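Side-chain contacts in beta-N-acetylhexosaminidase (Arthrobacter aurescens, PDB 3RCN), which probably hydrolyses terminal non-reducing N-acetyl-D-hexosamine residues of N-acetyl-beta-D-hexosaminides, as a glycosyl hydrolase of family 20: residues A[42-47]-A[234-239]; A[157-162]-A[507-512]; A[165-170]-A[500-505]; A[410-415]-A[467-472]. One frame throughout, in Å; residues are numbered along the deposited sequence. Where two conformers were deposited one is given.

Contact 1 of 4, residues A[42-47]-A[234-239]. With GOL (glycerol), chain N; SO4 (sulfate ion), chain H; SO4 (sulfate ion), chain I.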
# COMPACT_ATOMS: atom_id res chain seq x y z
N ARG A 42 8.07 -11.27 20.25
CA ARG A 42 7.25 -10.52 21.20
C ARG A 42 6.99 -9.11 20.66
O ARG A 42 5.87 -8.61 20.74
CB ARG A 42 7.91 -10.45 22.58
CG ARG A 42 7.12 -9.61 23.59
CD ARG A 42 8.03 -8.75 24.44
NE ARG A 42 8.20 -9.28 25.79
CZ ARG A 42 9.30 -9.12 26.52
NH1 ARG A 42 10.34 -8.45 26.04
NH2 ARG A 42 9.37 -9.63 27.74
N ARG A 43 8.03 -8.49 20.12
CA ARG A 43 7.91 -7.15 19.53
C ARG A 43 6.90 -7.13 18.38
O ARG A 43 6.05 -6.24 18.31
CB ARG A 43 9.27 -6.63 19.07
CG ARG A 43 10.23 -6.32 20.22
CD ARG A 43 11.53 -5.68 19.74
NE ARG A 43 12.36 -6.63 19.02
CZ ARG A 43 13.40 -7.26 19.56
NH1 ARG A 43 13.74 -7.03 20.83
NH2 ARG A 43 14.10 -8.11 18.84
N TRP A 44 6.98 -8.10 17.49
CA TRP A 44 6.08 -8.14 16.35
C TRP A 44 4.62 -8.28 16.79
O TRP A 44 3.74 -7.59 16.28
CB TRP A 44 6.43 -9.25 15.37
CG TRP A 44 5.43 -9.32 14.29
CD1 TRP A 44 5.42 -8.59 13.14
CD2 TRP A 44 4.25 -10.11 14.27
NE1 TRP A 44 4.32 -8.90 12.39
CE2 TRP A 44 3.58 -9.83 13.07
CE3 TRP A 44 3.70 -11.04 15.15
CZ2 TRP A 44 2.38 -10.44 12.73
CZ3 TRP A 44 2.51 -11.65 14.81
CH2 TRP A 44 1.86 -11.34 13.61
N LEU A 45 4.36 -9.19 17.73
CA LEU A 45 3.02 -9.41 18.24
C LEU A 45 2.47 -8.15 18.92
O LEU A 45 1.34 -7.70 18.64
CB LEU A 45 3.03 -10.56 19.25
CG LEU A 45 1.66 -11.04 19.71
CD1 LEU A 45 0.86 -11.55 18.52
CD2 LEU A 45 1.83 -12.13 20.77
N THR A 46 3.29 -7.58 19.79
CA THR A 46 2.97 -6.31 20.43
C THR A 46 2.54 -5.26 19.41
O THR A 46 1.53 -4.61 19.59
CB THR A 46 4.16 -5.77 21.23
OG1 THR A 46 4.35 -6.57 22.40
CG2 THR A 46 3.91 -4.33 21.64
N ARG A 47 3.31 -5.10 18.35
CA ARG A 47 2.96 -4.14 17.31
C ARG A 47 1.67 -4.51 16.59
O ARG A 47 0.82 -3.65 16.37
CB ARG A 47 4.10 -3.97 16.31
CG ARG A 47 5.30 -3.24 16.85
CD ARG A 47 5.87 -2.29 15.82
NE ARG A 47 6.16 -2.96 14.56
CZ ARG A 47 7.25 -3.69 14.37
NH1 ARG A 47 8.12 -3.83 15.36
NH2 ARG A 47 7.47 -4.28 13.20
N ALA A 234 12.78 -9.91 7.44
CA ALA A 234 13.52 -10.63 8.46
C ALA A 234 12.78 -10.61 9.80
O ALA A 234 12.82 -11.59 10.57
CB ALA A 234 14.93 -10.06 8.60
N ASP A 235 12.10 -9.50 10.08
CA ASP A 235 11.26 -9.42 11.27
C ASP A 235 10.16 -10.47 11.22
O ASP A 235 9.69 -10.95 12.24
CB ASP A 235 10.64 -8.03 11.42
CG ASP A 235 11.59 -7.01 12.06
OD1 ASP A 235 12.68 -7.42 12.56
OD2 ASP A 235 11.22 -5.81 12.08
N ARG A 236 9.71 -10.78 10.00
CA ARG A 236 8.71 -11.83 9.75
C ARG A 236 9.28 -13.21 9.36
O ARG A 236 8.54 -14.07 8.86
CB ARG A 236 7.64 -11.33 8.78
CG ARG A 236 6.76 -10.22 9.38
CD ARG A 236 6.45 -9.15 8.35
NE ARG A 236 5.76 -8.00 8.93
CZ ARG A 236 6.36 -6.98 9.53
NH1 ARG A 236 7.68 -6.94 9.65
NH2 ARG A 236 5.64 -5.98 10.01
N HIS A 237 10.60 -13.37 9.45
CA HIS A 237 11.24 -14.68 9.22
C HIS A 237 11.06 -15.15 7.78
O HIS A 237 10.86 -16.33 7.50
CB HIS A 237 10.76 -15.73 10.23
CG HIS A 237 11.20 -15.43 11.62
ND1 HIS A 237 12.46 -15.76 12.08
CD2 HIS A 237 10.59 -14.77 12.63
CE1 HIS A 237 12.59 -15.34 13.32
NE2 HIS A 237 11.47 -14.74 13.68
N ILE A 238 11.15 -14.19 6.89
CA ILE A 238 11.15 -14.47 5.48
C ILE A 238 12.54 -14.14 4.93
O ILE A 238 13.10 -13.08 5.21
CB ILE A 238 10.05 -13.67 4.77
CG1 ILE A 238 8.68 -14.11 5.31
CG2 ILE A 238 10.13 -13.83 3.27
CD1 ILE A 238 7.55 -13.15 4.99
N THR A 239 13.10 -15.09 4.18
CA THR A 239 14.39 -14.90 3.55
C THR A 239 14.11 -14.28 2.18
O THR A 239 13.21 -14.73 1.47
CB THR A 239 15.14 -16.24 3.42
OG1 THR A 239 15.51 -16.70 4.73
CG2 THR A 239 16.40 -16.10 2.56
C1 GOL N . 11.07 -9.41 14.82
O1 GOL N . 10.26 -10.56 14.99
C2 GOL N . 10.55 -8.22 15.62
O2 GOL N . 11.62 -7.47 16.17
C3 GOL N . 9.69 -7.32 14.73
O3 GOL N . 9.47 -6.07 15.34
S SO4 H . 7.88 -2.78 19.72
O1 SO4 H . 6.54 -2.28 19.45
O2 SO4 H . 7.86 -3.56 20.96
O3 SO4 H . 8.31 -3.61 18.60
O4 SO4 H . 8.81 -1.66 19.84
S SO4 I . 16.60 -8.52 22.39
O1 SO4 I . 17.00 -7.13 22.18
O2 SO4 I . 15.43 -8.57 23.28
O3 SO4 I . 16.29 -9.15 21.11
O4 SO4 I . 17.69 -9.25 23.02
O HOH W 1 6.21 -3.02 11.14

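Contact 2 of 4, residues A[157-162]-A[507-512]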
# COMPACT_ATOMS: atom_id res chain seq x y z
N VAL A 157 4.75 -3.84 -1.67
CA VAL A 157 5.67 -4.94 -1.37
C VAL A 157 5.63 -5.34 0.12
O VAL A 157 5.58 -6.52 0.44
CB VAL A 157 7.15 -4.61 -1.78
CG1 VAL A 157 8.09 -5.73 -1.35
CG2 VAL A 157 7.27 -4.35 -3.28
N LEU A 158 5.65 -4.36 1.02
CA LEU A 158 5.70 -4.70 2.44
C LEU A 158 4.38 -5.33 2.83
O LEU A 158 4.33 -6.20 3.71
CB LEU A 158 5.96 -3.47 3.30
CG LEU A 158 7.18 -2.66 2.88
CD1 LEU A 158 7.24 -1.31 3.61
CD2 LEU A 158 8.45 -3.48 3.13
N ARG A 159 3.30 -4.90 2.18
CA ARG A 159 1.98 -5.46 2.46
C ARG A 159 1.85 -6.89 1.95
O ARG A 159 1.29 -7.76 2.62
CB ARG A 159 0.87 -4.59 1.89
CG ARG A 159 0.43 -3.50 2.84
CD ARG A 159 -0.74 -3.97 3.68
NE ARG A 159 -0.35 -4.34 5.02
CZ ARG A 159 -1.13 -5.00 5.86
NH1 ARG A 159 -2.34 -5.38 5.47
NH2 ARG A 159 -0.71 -5.31 7.08
N PHE A 160 2.36 -7.12 0.75
CA PHE A 160 2.45 -8.47 0.21
C PHE A 160 3.27 -9.38 1.14
O PHE A 160 2.91 -10.54 1.36
CB PHE A 160 3.07 -8.42 -1.18
CG PHE A 160 3.20 -9.77 -1.85
CD1 PHE A 160 2.13 -10.32 -2.55
CD2 PHE A 160 4.39 -10.48 -1.78
CE1 PHE A 160 2.24 -11.55 -3.15
CE2 PHE A 160 4.51 -11.72 -2.38
CZ PHE A 160 3.44 -12.25 -3.07
N ILE A 161 4.36 -8.85 1.69
CA ILE A 161 5.21 -9.62 2.59
C ILE A 161 4.48 -9.96 3.89
O ILE A 161 4.61 -11.06 4.42
CB ILE A 161 6.52 -8.87 2.92
CG1 ILE A 161 7.48 -8.94 1.74
CG2 ILE A 161 7.17 -9.46 4.17
CD1 ILE A 161 8.64 -7.96 1.82
N GLU A 162 3.68 -9.01 4.38
CA GLU A 162 2.91 -9.21 5.60
C GLU A 162 1.87 -10.33 5.42
O GLU A 162 1.67 -11.17 6.31
CB GLU A 162 2.22 -7.90 5.99
CG GLU A 162 1.49 -7.95 7.32
CD GLU A 162 2.41 -7.77 8.52
OE1 GLU A 162 2.56 -6.60 8.95
OE2 GLU A 162 2.97 -8.78 9.03
N GLU A 507 -9.75 -10.40 3.45
CA GLU A 507 -10.43 -9.12 3.35
C GLU A 507 -9.87 -8.16 4.39
O GLU A 507 -9.65 -6.99 4.10
CB GLU A 507 -11.94 -9.26 3.52
CG GLU A 507 -12.64 -9.87 2.31
CD GLU A 507 -14.12 -10.15 2.57
OE1 GLU A 507 -14.79 -9.35 3.28
OE2 GLU A 507 -14.61 -11.19 2.06
N ALA A 508 -9.63 -8.66 5.59
CA ALA A 508 -9.15 -7.82 6.67
C ALA A 508 -7.73 -7.28 6.40
O ALA A 508 -7.36 -6.21 6.89
CB ALA A 508 -9.20 -8.58 8.00
N MSE A 509 -6.95 -8.01 5.60
CA MSE A 509 -5.57 -7.62 5.30
C MSE A 509 -5.47 -6.79 4.02
O MSE A 509 -4.36 -6.49 3.56
CB MSE A 509 -4.66 -8.85 5.21
CG MSE A 509 -4.56 -9.64 6.51
SE MSE A 509 -3.06 -10.89 6.55
CE MSE A 509 -1.65 -9.61 6.99
N GLY A 510 -6.61 -6.45 3.44
CA GLY A 510 -6.63 -5.62 2.25
C GLY A 510 -6.38 -6.36 0.95
O GLY A 510 -5.99 -5.76 -0.06
N VAL A 511 -6.60 -7.66 0.94
CA VAL A 511 -6.27 -8.44 -0.25
C VAL A 511 -7.51 -8.65 -1.11
O VAL A 511 -8.45 -9.30 -0.67
CB VAL A 511 -5.71 -9.83 0.16
CG1 VAL A 511 -5.42 -10.66 -1.07
CG2 VAL A 511 -4.46 -9.67 1.01
N GLU A 512 -7.51 -8.12 -2.33
CA GLU A 512 -8.64 -8.37 -3.21
C GLU A 512 -8.33 -9.60 -4.04
O GLU A 512 -7.59 -9.52 -5.01
CB GLU A 512 -8.86 -7.19 -4.17
CG GLU A 512 -8.76 -5.78 -3.55
CD GLU A 512 -9.15 -4.65 -4.52
OE1 GLU A 512 -8.39 -3.66 -4.61
OE2 GLU A 512 -10.22 -4.74 -5.17

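Contact 3 of 4, residues A[165-170]-A[500-505]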
# COMPACT_ATOMS: atom_id res chain seq x y z
N ALA A 165 3.71 -13.77 5.48
CA ALA A 165 4.09 -14.27 6.79
C ALA A 165 2.86 -14.85 7.50
O ALA A 165 2.98 -15.76 8.33
CB ALA A 165 4.73 -13.15 7.61
N MSE A 166 1.69 -14.31 7.17
CA MSE A 166 0.45 -14.76 7.79
C MSE A 166 0.11 -16.17 7.33
O MSE A 166 -0.59 -16.91 8.01
CB MSE A 166 -0.69 -13.78 7.47
CG MSE A 166 -2.02 -14.14 8.14
SE MSE A 166 -3.18 -15.24 7.01
CE MSE A 166 -4.24 -13.77 6.16
N HIS A 167 0.61 -16.53 6.15
CA HIS A 167 0.45 -17.89 5.63
C HIS A 167 1.63 -18.81 5.97
O HIS A 167 1.68 -19.96 5.54
CB HIS A 167 0.18 -17.86 4.13
CG HIS A 167 -1.15 -17.27 3.78
ND1 HIS A 167 -1.34 -15.92 3.58
CD2 HIS A 167 -2.36 -17.85 3.61
CE1 HIS A 167 -2.61 -15.69 3.29
NE2 HIS A 167 -3.24 -16.85 3.30
N LYS A 168 2.58 -18.28 6.75
CA LYS A 168 3.76 -19.01 7.20
C LYS A 168 4.72 -19.36 6.06
O LYS A 168 5.49 -20.29 6.18
CB LYS A 168 3.34 -20.29 7.92
CG LYS A 168 2.60 -20.08 9.26
CD LYS A 168 2.25 -21.44 9.92
CE LYS A 168 1.77 -21.31 11.37
NZ LYS A 168 0.40 -20.75 11.51
N LEU A 169 4.66 -18.59 4.98
CA LEU A 169 5.63 -18.68 3.90
C LEU A 169 6.92 -18.03 4.37
O LEU A 169 6.88 -16.92 4.92
CB LEU A 169 5.11 -17.99 2.64
CG LEU A 169 3.85 -18.67 2.07
CD1 LEU A 169 3.14 -17.81 1.05
CD2 LEU A 169 4.18 -20.03 1.48
N ASN A 170 8.03 -18.76 4.26
CA ASN A 170 9.35 -18.24 4.63
C ASN A 170 10.33 -17.74 3.54
O ASN A 170 11.41 -17.27 3.88
CB ASN A 170 10.06 -19.20 5.59
CG ASN A 170 10.37 -20.53 4.95
OD1 ASN A 170 10.16 -20.72 3.75
ND2 ASN A 170 10.88 -21.46 5.75
N GLY A 500 -15.54 -20.30 5.06
CA GLY A 500 -15.99 -20.10 6.43
C GLY A 500 -15.26 -19.02 7.20
O GLY A 500 -15.89 -18.22 7.88
N ALA A 501 -13.93 -19.00 7.12
CA ALA A 501 -13.10 -18.06 7.89
C ALA A 501 -12.09 -17.24 7.07
O ALA A 501 -12.06 -16.01 7.14
CB ALA A 501 -12.43 -18.75 9.07
N HIS A 502 -11.19 -17.95 6.38
CA HIS A 502 -10.02 -17.35 5.73
C HIS A 502 -10.26 -16.21 4.74
O HIS A 502 -9.49 -15.25 4.71
CB HIS A 502 -9.16 -18.43 5.07
CG HIS A 502 -7.73 -18.03 4.92
ND1 HIS A 502 -6.89 -17.86 6.00
CD2 HIS A 502 -6.99 -17.75 3.82
CE1 HIS A 502 -5.69 -17.51 5.57
NE2 HIS A 502 -5.73 -17.43 4.26
N LEU A 503 -11.29 -16.32 3.91
CA LEU A 503 -11.60 -15.21 3.01
C LEU A 503 -11.80 -13.92 3.80
O LEU A 503 -11.44 -12.84 3.33
CB LEU A 503 -12.85 -15.50 2.16
CG LEU A 503 -12.77 -16.50 1.01
CD1 LEU A 503 -14.02 -16.36 0.16
CD2 LEU A 503 -11.51 -16.30 0.15
N ALA A 504 -12.38 -14.03 5.00
CA ALA A 504 -12.60 -12.86 5.85
C ALA A 504 -11.28 -12.30 6.35
O ALA A 504 -11.15 -11.08 6.53
CB ALA A 504 -13.49 -13.21 7.02
N ARG A 505 -10.30 -13.18 6.56
CA ARG A 505 -8.95 -12.76 6.96
C ARG A 505 -8.24 -12.02 5.83
O ARG A 505 -7.59 -11.00 6.06
CB ARG A 505 -8.11 -13.96 7.40
CG ARG A 505 -8.56 -14.63 8.67
CD ARG A 505 -7.69 -15.85 8.96
NE ARG A 505 -8.36 -16.79 9.85
CZ ARG A 505 -8.58 -18.07 9.56
NH1 ARG A 505 -8.15 -18.57 8.41
NH2 ARG A 505 -9.22 -18.85 10.42

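Contact 4 of 4, residues A[410-415]-A[467-472]. With SO4 (sulfate ion), chain G.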
# COMPACT_ATOMS: atom_id res chain seq x y z
N HIS A 410 -0.98 -17.77 -14.38
CA HIS A 410 -1.85 -18.55 -15.25
C HIS A 410 -3.30 -18.47 -14.82
O HIS A 410 -3.61 -18.48 -13.63
CB HIS A 410 -1.44 -20.03 -15.31
CG HIS A 410 -0.13 -20.26 -16.00
ND1 HIS A 410 0.29 -21.52 -16.38
CD2 HIS A 410 0.86 -19.41 -16.36
CE1 HIS A 410 1.48 -21.43 -16.95
NE2 HIS A 410 1.84 -20.16 -16.94
N ARG A 411 -4.19 -18.46 -15.82
CA ARG A 411 -5.62 -18.33 -15.64
C ARG A 411 -6.21 -19.35 -14.66
O ARG A 411 -5.82 -20.51 -14.65
CB ARG A 411 -6.31 -18.46 -16.99
CG ARG A 411 -6.21 -19.84 -17.60
CD ARG A 411 -6.02 -19.69 -19.09
NE ARG A 411 -5.75 -20.96 -19.75
CZ ARG A 411 -6.60 -21.57 -20.57
NH1 ARG A 411 -7.78 -21.03 -20.83
NH2 ARG A 411 -6.26 -22.72 -21.14
N GLN A 412 -7.17 -18.89 -13.85
CA GLN A 412 -7.72 -19.69 -12.76
C GLN A 412 -8.95 -20.48 -13.16
O GLN A 412 -9.49 -21.25 -12.37
CB GLN A 412 -8.05 -18.78 -11.57
CG GLN A 412 -6.86 -17.94 -11.19
CD GLN A 412 -7.04 -17.15 -9.92
OE1 GLN A 412 -7.53 -17.66 -8.92
NE2 GLN A 412 -6.61 -15.89 -9.95
N ALA A 413 -9.39 -20.30 -14.40
CA ALA A 413 -10.52 -21.06 -14.90
C ALA A 413 -10.51 -21.09 -16.42
O ALA A 413 -9.88 -20.25 -17.05
CB ALA A 413 -11.83 -20.48 -14.37
N ASP A 414 -11.21 -22.04 -17.01
CA ASP A 414 -11.36 -22.04 -18.46
C ASP A 414 -12.30 -20.93 -18.89
O ASP A 414 -13.14 -20.47 -18.11
CB ASP A 414 -11.88 -23.39 -18.94
CG ASP A 414 -13.31 -23.65 -18.52
OD1 ASP A 414 -14.03 -24.39 -19.22
OD2 ASP A 414 -13.73 -23.10 -17.47
N GLY A 415 -12.16 -20.49 -20.14
CA GLY A 415 -13.11 -19.57 -20.73
C GLY A 415 -12.68 -18.12 -20.90
O GLY A 415 -11.53 -17.74 -20.65
N VAL A 467 -2.06 -8.17 -9.05
CA VAL A 467 -1.21 -9.17 -8.43
C VAL A 467 -1.95 -9.95 -7.34
O VAL A 467 -1.78 -11.16 -7.19
CB VAL A 467 0.07 -8.54 -7.86
CG1 VAL A 467 0.74 -9.49 -6.87
CG2 VAL A 467 1.03 -8.14 -9.00
N GLN A 468 -2.79 -9.25 -6.57
CA GLN A 468 -3.56 -9.90 -5.50
C GLN A 468 -4.59 -10.87 -6.07
O GLN A 468 -4.86 -11.94 -5.52
CB GLN A 468 -4.26 -8.85 -4.63
CG GLN A 468 -3.29 -7.99 -3.85
CD GLN A 468 -3.99 -6.99 -2.98
OE1 GLN A 468 -5.11 -6.56 -3.29
NE2 GLN A 468 -3.36 -6.61 -1.87
N PHE A 469 -5.17 -10.47 -7.20
CA PHE A 469 -6.16 -11.27 -7.87
C PHE A 469 -5.47 -12.57 -8.32
O PHE A 469 -6.01 -13.67 -8.15
CB PHE A 469 -6.73 -10.47 -9.04
CG PHE A 469 -7.69 -11.25 -9.89
CD1 PHE A 469 -7.23 -12.04 -10.94
CD2 PHE A 469 -9.05 -11.20 -9.64
CE1 PHE A 469 -8.12 -12.76 -11.72
CE2 PHE A 469 -9.94 -11.91 -10.42
CZ PHE A 469 -9.47 -12.70 -11.46
N ALA A 470 -4.27 -12.43 -8.88
CA ALA A 470 -3.53 -13.58 -9.39
C ALA A 470 -3.12 -14.49 -8.25
O ALA A 470 -3.28 -15.70 -8.33
CB ALA A 470 -2.30 -13.12 -10.18
N ALA A 471 -2.60 -13.91 -7.18
CA ALA A 471 -2.01 -14.71 -6.11
C ALA A 471 -3.05 -15.40 -5.25
O ALA A 471 -2.80 -16.48 -4.71
CB ALA A 471 -1.08 -13.86 -5.25
N PHE A 472 -4.21 -14.78 -5.08
CA PHE A 472 -5.19 -15.33 -4.15
C PHE A 472 -6.52 -15.63 -4.80
O PHE A 472 -6.90 -14.93 -5.75
CB PHE A 472 -5.38 -14.40 -2.96
CG PHE A 472 -4.17 -14.30 -2.10
CD1 PHE A 472 -3.91 -15.27 -1.14
CD2 PHE A 472 -3.27 -13.25 -2.26
CE1 PHE A 472 -2.78 -15.20 -0.35
CE2 PHE A 472 -2.14 -13.17 -1.47
CZ PHE A 472 -1.89 -14.15 -0.51
S SO4 G . -10.74 -22.94 -23.06
O1 SO4 G . -11.31 -21.70 -23.60
O2 SO4 G . -10.66 -22.89 -21.61
O3 SO4 G . -11.58 -24.06 -23.46
O4 SO4 G . -9.39 -23.12 -23.59
O HOH W 2 -5.42 -17.31 -7.08

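Contact 1 of 4, residues A[42-47]-A[234-239]
D235, near the end of helix 223-235, faces R47 of helix 39-53, but the charges do not close into a salt bridge: D235 OD2 and R47 NH2 stay 4.2 Å apart. A glycerol, probably from the crystallisation liquor, bridges the two segments instead. Its O1 donates to the backbone O of D235 at 2.8 Å, its O3 receives R47 NH1, and its O2 takes R43 NE almost straight (3.1 Å, 172°). The guanidinium of R43 also reaches D56 of the second subunit. R236 comes next. With CG of W44 anti to the backbone N (chi1 176°), the indole brings its CD1-NE1 side over one face of the R236 guanidinium. W44 CD1 stands 4.0 Å above that plane, and ring and guanidinium are 85° apart, which rules out a parallel stack. R236 is pinned by other partners as well: its NE pairs with E162 and its NH1 bonds to F232 O. The NH2 groups of R236 and R47 come within 4.1 Å of each other; a water accepts from both, at 2.7 Å from R47 NH2 and 3.2 Å from R236 NH2, and E162 and a sulfate at R47 NH1 probably offset the charges. At H237 the backbone takes positive phi; its N bonds back to A234 O, and I238 N to A233 O. These two bonds make H237 the C-prime residue of a Schellman motif, which turns the chain toward strand 239-243. The contact thus joins the family 20 domain 2, through its helix 39-53, to a helix-to-strand turn of the catalytic alpha-beta barrel.

Contact 2 of 4, residues A[157-162]-A[507-512]
M509, a selenomethionine, gives up more surface here than R159 or E162, and it meets both from the turn that follows helix 491-508. Its side chain crosses that of E162 at about a right angle. In the conformer described, M509 CE lies 3.6 Å from E162 CG, while the E162 backbone O is nearly as close to the methyl. Two conformers were deposited, so this methyl contact is one of two possible placements and carries limited weight. E162 offers its CG because chi1 (-174°) sets that carbon anti to the backbone N; the bend at chi2 (81°) then swings the carboxylate to its main partner, R236. R159 approaches from the same face of helix 154-166, one turn earlier. Bends at chi2 and chi3 bring its guanidinium edge-on to the M509 carbonyl, with R159 NH1 3.0 Å from M509 O, and M509 CB lies 4.2 Å from the same nitrogen. A long salt bridge of 4.0 Å joins R159 NH2 to E162 OE1, and R159 NH1 has a weak, long ion pair with D155 of the second subunit. G510, with positive phi, closes a Schellman motif after the helix; its N bonds back to E507 O. The chemistry is therefore divided: the M509 methyl meets the E162 methylene and backbone O, whereas its carbonyl faces a cation, whose charge would probably be attracted to the carbonyl dipole at this helix end.

Contact 3 of 4, residues A[165-170]-A[500-505]
H167 and H502 meet rim to rim where the helix of a beta-alpha-beta crossover in the catalytic barrel, 154-166, ends in a Schellman motif and faces helix 491-508. The close part is polar. H167 NE2 and H502 NE2 share a hydrogen bond of 2.7 Å, and the rings stand at 77° with centroids 4.8 Å apart, so neither lies over the other's face. A bond from H167 ND1 to V163 O helps set the rotation of that ring. M166, a selenomethionine, flanks the pair: chi1 (-177°) sends its chain toward helix 491-508, and bends at chi2 and chi3 set SE 3.7 Å from H502 CE1, oblique to that ring. The same SE lies above one face of the H167 ring, offset toward the rim. Packing is looser beyond it, where M166 CE comes no nearer than 4.1 Å to R505 CB. Farther round helix 491-508, G500 is exposed to solvent, in contrast to the four buried residues that touch. R505 secures the far side of the imidazole, donating from NH1 to H502 ND1 at 2.8 Å, within both the ring plane and the guanidinium plane.

Contact 4 of 4, residues A[410-415]-A[467-472]
The last turn of helix 464-471 is met by a loop glutamine, Q412, whose amide bonds directly to one main-chain carbonyl and through a water to the next. The direct bond runs from Q412 NE2 to F469 O at 2.9 Å, with an N-H...O angle of 146°. The acceptor lies close to the amide plane of Q412, but the donor stands 36° out of the F469 carbonyl plane and does not sit on a lone pair. The other end of the amide uses the water: it donates to Q412 OE1 at 2.8 Å and to A470 O at 3.0 Å. Nitrogen and oxygen of one flat group are thus both tied to successive carbonyls, which limits rotation of the amide. The Q412 chain, extended beyond CG (chi2 -172°), spans the gap from loop to helix. In the catalytic alpha-beta barrel, strands 397-400 and 449-456 are parallel neighbours; the loop carrying Q412 follows the first, and helix 464-471 comes after the second. F469 adds a carbon surface: Q412 NE2 lies obliquely to its ring, 3.9 Å from F469 CE1. Q412 NE2 also donates to a glycerol, probably from the crystallisation liquor, and A470 O receives R474 NH2, so neither polar atom depends on this contact alone. Beside Q412, R411 is held by bonds from its NE to G423 O and from its NH2 to R533 O. Near the poorly ordered end of the loop, G415 N donates to O2 of a sulfate at 3.2 Å.

Overall arrangement
Contacts 2 and 3 share helices 154-166 and 491-508, and contact 1 abuts the first of these through the R236-E162 salt bridge. Contacts 3 and 4 are buried, whereas 1 and 2 are partly buried. The second subunit lies against contacts 1 and 2 and packs on Q468 of contact 4; no other chain touches the segments of contact 3. The chemistry follows place. Contact 1, between domains, is rich in arginine and filled by glycerol and water; contact 2 mixes a cation with thin carbon packing; contact 3 pairs imidazoles; contact 4 relies on a neutral amide and main-chain carbonyls. F472 of contact 4 touches H167 of contact 3, and Q468 bonds to E512 of contact 2.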